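Local coordinates for nisin biosynthesis protein NisC (Lactococcus lactis subsp. lactis, PDB 2G0D), which catalyses the thioether-ring-forming cyclisation of the nisin precursor peptide, as a zinc-containing lantibiotic cyclase built as an alpha toroid, at residues A[6-9]-A[10-14]. Sequence-based numbering, arbitrary orientation.
Sequences RNVE and KIIAQ
V8 and I12 meet one turn apart on a regular alpha helix, where four consecutive i to i+4 hydrogen bonds tie 6-9 to 10-14: K10 N to R6 O, I11 N to N7 O, I12 N to V8 O and A13 N to E9 O. Of these, I12 N to V8 O is the shortest at 2.8 Å. The apolar contact runs alongside that bond, with V8 CG1 3.7 Å from I12 CD1 and the two side chains at a slant to each other. For V8 the branch in question is the one set anti to the backbone N (chi1 170°). I12 answers with CG1 turned beside its own backbone N, which also brings that methylene to 3.4 Å from V8 O. I11 has nearly the same torsions and repeats the placement one residue earlier, its CG1 3.3 Å from N7 O and CD1 3.5 Å from the same oxygen. On the adjoining flank, K10 CG approaches N7 O at 3.5 Å, so aliphatic carbons from two residues border one carbonyl already engaged by I11 N. The amide of N7 is used within the helix, ND2 donating to the carbonyl of N3. Burial divides the surface: V8, I11 and I12 are enclosed, whereas R6, E9, K10 and A13 are exposed. V8 and I12 share L44 of helix 37-45 and Y56 of helix 53-74, while I11 reaches I40 and also I376 and I380 of helix 376-387. Such i, i+3 and i+4 spacing of apolar residues is the signature of an amphipathic helix, here packing helix 3-20 against other helices of the alpha toroid.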
ATOM      1  N   ARG A   6      -4.562  17.184  20.747  1.00 33.30           N
ATOM      2  CA  ARG A   6      -6.023  17.355  20.790  1.00 33.26           C
ATOM      3  C   ARG A   6      -6.785  16.389  19.869  1.00 32.73           C
ATOM      4  O   ARG A   6      -7.751  15.730  20.276  1.00 32.24           O
ATOM      5  CB  ARG A   6      -6.390  18.781  20.425  1.00 33.83           C
ATOM      6  CG  ARG A   6      -7.870  19.112  20.647  1.00 35.31           C
ATOM      7  CD  ARG A   6      -8.128  20.604  20.582  1.00 33.64           C
ATOM      8  NE  ARG A   6      -8.002  21.100  19.211  1.00 37.26           N
ATOM      9  CZ  ARG A   6      -6.923  21.711  18.725  1.00 38.63           C
ATOM     10  NH1 ARG A   6      -5.854  21.920  19.503  1.00 40.55           N
ATOM     11  NH2 ARG A   6      -6.912  22.112  17.458  1.00 35.63           N
ATOM     12  N   ASN A   7      -6.357  16.317  18.622  1.00 32.52           N
ATOM     13  CA  ASN A   7      -6.978  15.405  17.669  1.00 32.86           C
ATOM     14  C   ASN A   7      -6.862  13.916  18.025  1.00 32.34           C
ATOM     15  O   ASN A   7      -7.817  13.160  17.857  1.00 31.93           O
ATOM     16  CB  ASN A   7      -6.453  15.700  16.268  1.00 32.73           C
ATOM     17  CG  ASN A   7      -7.125  16.911  15.679  1.00 34.63           C
ATOM     18  OD1 ASN A   7      -8.237  16.801  15.162  1.00 36.10           O
ATOM     19  ND2 ASN A   7      -6.503  18.092  15.828  1.00 33.35           N
ATOM     20  N   VAL A   8      -5.699  13.510  18.525  1.00 32.01           N
ATOM     21  CA  VAL A   8      -5.501  12.132  18.913  1.00 32.07           C
ATOM     22  C   VAL A   8      -6.484  11.786  20.046  1.00 32.93           C
ATOM     23  O   VAL A   8      -7.146  10.741  20.014  1.00 32.37           O
ATOM     24  CB  VAL A   8      -4.056  11.878  19.319  1.00 31.97           C
ATOM     25  CG1 VAL A   8      -3.907  10.491  19.953  1.00 31.58           C
ATOM     26  CG2 VAL A   8      -3.142  12.006  18.094  1.00 31.74           C
ATOM     27  N   GLU A   9      -6.591  12.695  21.012  1.00 32.97           N
ATOM     28  CA  GLU A   9      -7.472  12.521  22.161  1.00 34.74           C
ATOM     29  C   GLU A   9      -8.915  12.273  21.760  1.00 33.97           C
ATOM     30  O   GLU A   9      -9.560  11.394  22.312  1.00 34.18           O
ATOM     31  CB  GLU A   9      -7.351  13.710  23.122  1.00 34.05           C
ATOM     32  CG  GLU A   9      -6.103  13.607  24.014  1.00 36.79           C
ATOM     33  CD  GLU A   9      -5.762  14.900  24.757  1.00 37.53           C
ATOM     34  OE1 GLU A   9      -6.487  15.910  24.598  1.00 42.59           O
ATOM     35  OE2 GLU A   9      -4.753  14.903  25.508  1.00 42.40           O
ATOM     36  N   LYS A  10      -9.402  13.028  20.783  1.00 34.13           N
ATOM     37  CA  LYS A  10     -10.752  12.826  20.301  1.00 35.50           C
ATOM     38  C   LYS A  10     -10.895  11.476  19.605  1.00 34.26           C
ATOM     39  O   LYS A  10     -11.917  10.800  19.791  1.00 33.99           O
ATOM     40  CB  LYS A  10     -11.266  14.021  19.464  1.00 35.48           C
ATOM     41  CG  LYS A  10     -11.215  13.886  17.947  1.00 38.77           C
ATOM     42  CD  LYS A  10     -11.867  15.124  17.247  1.00 39.34           C
ATOM     43  CE  LYS A  10     -13.333  14.875  16.842  1.00 43.20           C
ATOM     44  NZ  LYS A  10     -13.950  16.031  16.089  1.00 44.06           N
ATOM     45  N   ILE A  11      -9.864  11.072  18.840  1.00 33.53           N
ATOM     46  CA  ILE A  11      -9.876   9.774  18.162  1.00 32.24           C
ATOM     47  C   ILE A  11      -9.926   8.655  19.190  1.00 32.30           C
ATOM     48  O   ILE A  11     -10.668   7.679  19.019  1.00 32.37           O
ATOM     49  CB  ILE A  11      -8.665   9.563  17.200  1.00 32.34           C
ATOM     50  CG1 ILE A  11      -8.687  10.565  16.042  1.00 32.01           C
ATOM     51  CG2 ILE A  11      -8.641   8.132  16.645  1.00 31.81           C
ATOM     52  CD1 ILE A  11      -7.319  10.736  15.350  1.00 31.09           C
ATOM     53  N   ILE A  12      -9.147   8.793  20.259  1.00 32.00           N
ATOM     54  CA  ILE A  12      -9.170   7.792  21.316  1.00 32.29           C
ATOM     55  C   ILE A  12     -10.571   7.687  21.949  1.00 32.78           C
ATOM     56  O   ILE A  12     -11.067   6.579  22.156  1.00 32.59           O
ATOM     57  CB  ILE A  12      -8.102   8.050  22.411  1.00 32.23           C
ATOM     58  CG1 ILE A  12      -6.683   7.932  21.831  1.00 31.98           C
ATOM     59  CG2 ILE A  12      -8.281   7.048  23.571  1.00 31.11           C
ATOM     60  CD1 ILE A  12      -5.610   8.603  22.683  1.00 30.04           C
ATOM     61  N   ALA A  13     -11.199   8.836  22.229  1.00 33.42           N
ATOM     62  CA  ALA A  13     -12.579   8.891  22.760  1.00 34.56           C
ATOM     63  C   ALA A  13     -13.610   8.200  21.847  1.00 35.31           C
ATOM     64  O   ALA A  13     -14.522   7.529  22.323  1.00 35.56           O
ATOM     65  CB  ALA A  13     -13.000  10.348  23.028  1.00 34.61           C
ATOM     66  N   GLN A  14     -13.455   8.359  20.540  1.00 36.02           N
ATOM     67  CA  GLN A  14     -14.322   7.698  19.579  1.00 37.24           C
ATOM     68  C   GLN A  14     -14.159   6.176  19.661  1.00 36.78           C
ATOM     69  O   GLN A  14     -15.151   5.421  19.669  1.00 36.90           O
ATOM     70  CB  GLN A  14     -14.036   8.208  18.157  1.00 37.34           C
ATOM     71  CG  GLN A  14     -14.404   9.689  17.974  1.00 39.61           C
ATOM     72  CD  GLN A  14     -14.183  10.206  16.559  1.00 40.42           C
ATOM     73  OE1 GLN A  14     -14.772   9.696  15.597  1.00 45.68           O
ATOM     74  NE2 GLN A  14     -13.344  11.238  16.426  1.00 42.68           N
TER